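Local coordinates for UPF0255 protein frsA (Vibrio vulnificus, PDB 4I4C) that probably hydrolyses carboxylic esters as a serine esterase of the FrsA family, built on an alpha/beta-hydrolase fold, at residues 27-32 with 327-332. Sequence-based numbering, arbitrary orientation.
Sequences TQYMPT and SVVDIY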
ATOM      1  N   THR A  27       2.277  18.674   8.337  1.00 25.55           N
ATOM      2  CA  THR A  27       1.217  19.179   7.488  1.00 24.43           C
ATOM      3  C   THR A  27       0.660  20.458   8.076  1.00 18.95           C
ATOM      4  O   THR A  27       0.361  20.524   9.272  1.00 21.99           O
ATOM      5  CB  THR A  27       0.107  18.136   7.341  1.00 16.92           C
ATOM      6  OG1 THR A  27       0.686  16.897   6.908  1.00 20.65           O
ATOM      7  CG2 THR A  27      -0.949  18.585   6.334  1.00 15.55           C
ATOM      8  N   GLN A  28       0.531  21.472   7.226  1.00 19.80           N
ATOM      9  CA  GLN A  28       0.006  22.767   7.639  1.00 23.03           C
ATOM     10  C   GLN A  28      -1.498  22.801   7.419  1.00 25.73           C
ATOM     11  O   GLN A  28      -1.988  22.470   6.336  1.00 25.24           O
ATOM     12  CB  GLN A  28       0.670  23.887   6.839  1.00 23.38           C
ATOM     13  CG  GLN A  28       2.166  24.001   7.066  1.00 40.26           C
ATOM     14  CD  GLN A  28       2.496  24.540   8.449  1.00 41.77           C
ATOM     15  OE1 GLN A  28       2.376  25.740   8.705  1.00 46.37           O
ATOM     16  NE2 GLN A  28       2.895  23.650   9.351  1.00 29.51           N
ATOM     17  N   TYR A  29      -2.232  23.189   8.454  1.00 18.73           N
ATOM     18  CA  TYR A  29      -3.683  23.296   8.361  1.00 27.60           C
ATOM     19  C   TYR A  29      -4.122  24.731   8.620  1.00 26.28           C
ATOM     20  O   TYR A  29      -3.519  25.436   9.431  1.00 26.28           O
ATOM     21  CB  TYR A  29      -4.355  22.372   9.377  1.00 25.27           C
ATOM     22  CG  TYR A  29      -4.280  20.902   9.031  1.00 17.03           C
ATOM     23  CD1 TYR A  29      -3.186  20.123   9.413  1.00 16.77           C
ATOM     24  CD2 TYR A  29      -5.310  20.292   8.319  1.00 16.84           C
ATOM     25  CE1 TYR A  29      -3.129  18.761   9.091  1.00 23.43           C
ATOM     26  CE2 TYR A  29      -5.264  18.964   7.993  1.00 19.62           C
ATOM     27  CZ  TYR A  29      -4.181  18.195   8.380  1.00 23.69           C
ATOM     28  OH  TYR A  29      -4.170  16.863   8.029  1.00 17.41           O
ATOM     29  N   MET A  30      -5.182  25.156   7.946  1.00 22.69           N
ATOM     30  CA  MET A  30      -5.783  26.454   8.227  1.00 24.64           C
ATOM     31  C   MET A  30      -6.284  26.434   9.667  1.00 26.87           C
ATOM     32  O   MET A  30      -6.662  25.376  10.164  1.00 21.15           O
ATOM     33  CB  MET A  30      -6.944  26.714   7.271  1.00 22.96           C
ATOM     34  CG  MET A  30      -6.545  26.831   5.796  1.00 32.87           C
ATOM     35  SD  MET A  30      -5.356  28.151   5.463  1.00 47.00           S
ATOM     36  CE  MET A  30      -6.089  29.501   6.365  1.00 51.48           C
ATOM     37  N   PRO A  31      -6.267  27.596  10.347  1.00 28.80           N
ATOM     38  CA  PRO A  31      -6.676  27.641  11.757  1.00 31.16           C
ATOM     39  C   PRO A  31      -8.073  27.069  12.015  1.00 26.45           C
ATOM     40  O   PRO A  31      -8.250  26.412  13.039  1.00 22.69           O
ATOM     41  CB  PRO A  31      -6.609  29.137  12.091  1.00 32.21           C
ATOM     42  CG  PRO A  31      -5.493  29.644  11.186  1.00 32.20           C
ATOM     43  CD  PRO A  31      -5.752  28.900   9.888  1.00 33.84           C
ATOM     44  N   THR A  32      -9.029  27.280  11.111  1.00 27.60           N
ATOM     45  CA  THR A  32     -10.356  26.681  11.288  1.00 23.58           C
ATOM     46  C   THR A  32     -10.281  25.153  11.161  1.00 28.02           C
ATOM     47  O   THR A  32     -11.023  24.423  11.801  1.00 21.76           O
ATOM     48  CB  THR A  32     -11.397  27.245  10.307  1.00 31.11           C
ATOM     49  OG1 THR A  32     -10.901  27.134   8.965  1.00 34.40           O
ATOM     50  CG2 THR A  32     -11.685  28.709  10.634  1.00 26.32           C
ATOM     51  N   SER A 327      -0.296  22.340  -0.046  1.00 33.91           N
ATOM     52  CA  SER A 327       0.659  23.100   0.747  1.00 31.15           C
ATOM     53  C   SER A 327       0.072  23.343   2.124  1.00 32.35           C
ATOM     54  O   SER A 327       0.740  23.188   3.140  1.00 26.08           O
ATOM     55  CB  SER A 327       0.961  24.442   0.076  1.00 35.55           C
ATOM     56  OG  SER A 327       1.519  24.260  -1.216  1.00 48.85           O
ATOM     57  N   VAL A 328      -1.196  23.717   2.147  1.00 28.82           N
ATOM     58  CA  VAL A 328      -1.877  23.984   3.393  1.00 24.64           C
ATOM     59  C   VAL A 328      -3.268  23.415   3.225  1.00 28.44           C
ATOM     60  O   VAL A 328      -3.831  23.448   2.133  1.00 37.43           O
ATOM     61  CB  VAL A 328      -1.886  25.504   3.731  1.00 36.18           C
ATOM     62  CG1 VAL A 328      -2.546  26.299   2.630  1.00 40.43           C
ATOM     63  CG2 VAL A 328      -2.550  25.777   5.087  1.00 29.76           C
ATOM     64  N   VAL A 329      -3.815  22.863   4.296  1.00 24.34           N
ATOM     65  CA  VAL A 329      -5.039  22.090   4.166  1.00 20.99           C
ATOM     66  C   VAL A 329      -6.258  22.772   4.733  1.00 26.34           C
ATOM     67  O   VAL A 329      -6.254  23.231   5.878  1.00 28.17           O
ATOM     68  CB  VAL A 329      -4.917  20.719   4.862  1.00 25.75           C
ATOM     69  CG1 VAL A 329      -6.156  19.860   4.581  1.00 25.43           C
ATOM     70  CG2 VAL A 329      -3.678  20.022   4.401  1.00 25.57           C
ATOM     71  N   ASP A 330      -7.302  22.828   3.917  1.00 26.79           N
ATOM     72  CA  ASP A 330      -8.645  23.073   4.403  1.00 25.65           C
ATOM     73  C   ASP A 330      -9.394  21.746   4.341  1.00 24.73           C
ATOM     74  O   ASP A 330      -9.609  21.209   3.266  1.00 23.01           O
ATOM     75  CB  ASP A 330      -9.351  24.121   3.542  1.00 23.58           C
ATOM     76  CG  ASP A 330     -10.690  24.506   4.105  1.00 29.50           C
ATOM     77  OD1 ASP A 330     -10.793  25.605   4.686  1.00 29.20           O
ATOM     78  OD2 ASP A 330     -11.634  23.695   3.983  1.00 26.04           O
ATOM     79  N   ILE A 331      -9.775  21.212   5.498  1.00 23.34           N
ATOM     80  CA  ILE A 331     -10.401  19.891   5.563  1.00 22.27           C
ATOM     81  C   ILE A 331     -11.754  19.834   4.858  1.00 23.60           C
ATOM     82  O   ILE A 331     -12.096  18.830   4.230  1.00 23.84           O
ATOM     83  CB  ILE A 331     -10.545  19.407   7.029  1.00 18.87           C
ATOM     84  CG1 ILE A 331      -9.176  19.466   7.731  1.00 17.40           C
ATOM     85  CG2 ILE A 331     -11.143  18.020   7.081  1.00 19.19           C
ATOM     86  CD1 ILE A 331      -9.168  18.967   9.173  1.00 16.91           C
ATOM     87  N   TYR A 332     -12.525  20.910   4.957  1.00 27.22           N
ATOM     88  CA  TYR A 332     -13.855  20.929   4.361  1.00 30.00           C
ATOM     89  C   TYR A 332     -13.729  20.844   2.846  1.00 30.77           C
ATOM     90  O   TYR A 332     -14.466  20.115   2.192  1.00 31.08           O
ATOM     91  CB  TYR A 332     -14.621  22.188   4.772  1.00 32.86           C
ATOM     92  CG  TYR A 332     -14.627  22.419   6.265  1.00 37.69           C
ATOM     93  CD1 TYR A 332     -15.510  21.736   7.093  1.00 31.04           C
ATOM     94  CD2 TYR A 332     -13.732  23.310   6.847  1.00 40.36           C
ATOM     95  CE1 TYR A 332     -15.509  21.942   8.463  1.00 36.56           C
ATOM     96  CE2 TYR A 332     -13.721  23.526   8.213  1.00 43.42           C
ATOM     97  CZ  TYR A 332     -14.610  22.838   9.019  1.00 43.93           C
ATOM     98  OH  TYR A 332     -14.590  23.061  10.381  1.00 47.57           O
TER
HETATM   99  O   HOH W   1       1.256  20.886   4.284  1.00 33.44           O
HETATM  100  O   HOH W   2     -10.363  25.196   7.333  1.00 23.46           O
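Val329 is gripped by the backbone on both sides of Tyr29: its N gives a hydrogen bond to Gln28 O (2.8 Å, somewhat bent at 146°), and its O takes a nearly straight one from Met30 N at 3.0 Å. The pairing is parallel and makes a two-stranded sheet. Before it, beside Ser327, a water accepts from Gln28 N and donates to Ser327 O. Tyr29 and Val329 drop from the same face, side by side, with Tyr29 CD2 3.5 Å from Val329 CB. Val329 CG2 lies over one face of the ring near its rim and also meets Thr27 CG2 at 3.6 Å; Ile331 CG1 comes to the ring obliquely. On the Val328 side of the sheet, Met30, bent at chi2 (-59°) and chi3, brings SD to 3.7 Å from Val328 CG2. A second water joins Thr32 OG1 to Asp330 OD1, while Asp330 OD2 caps Ser333 N. Each strand is followed after one residue, Met30 or Asp330 at the N-cap position, by a helix. Tyr29 and Val329 rest on helix 314-323, where Asp318 binds the phenol OH, and Ile331 packs against helix 31-44. The whole contact lies at the protein surface, apart from the eight-stranded main sheet.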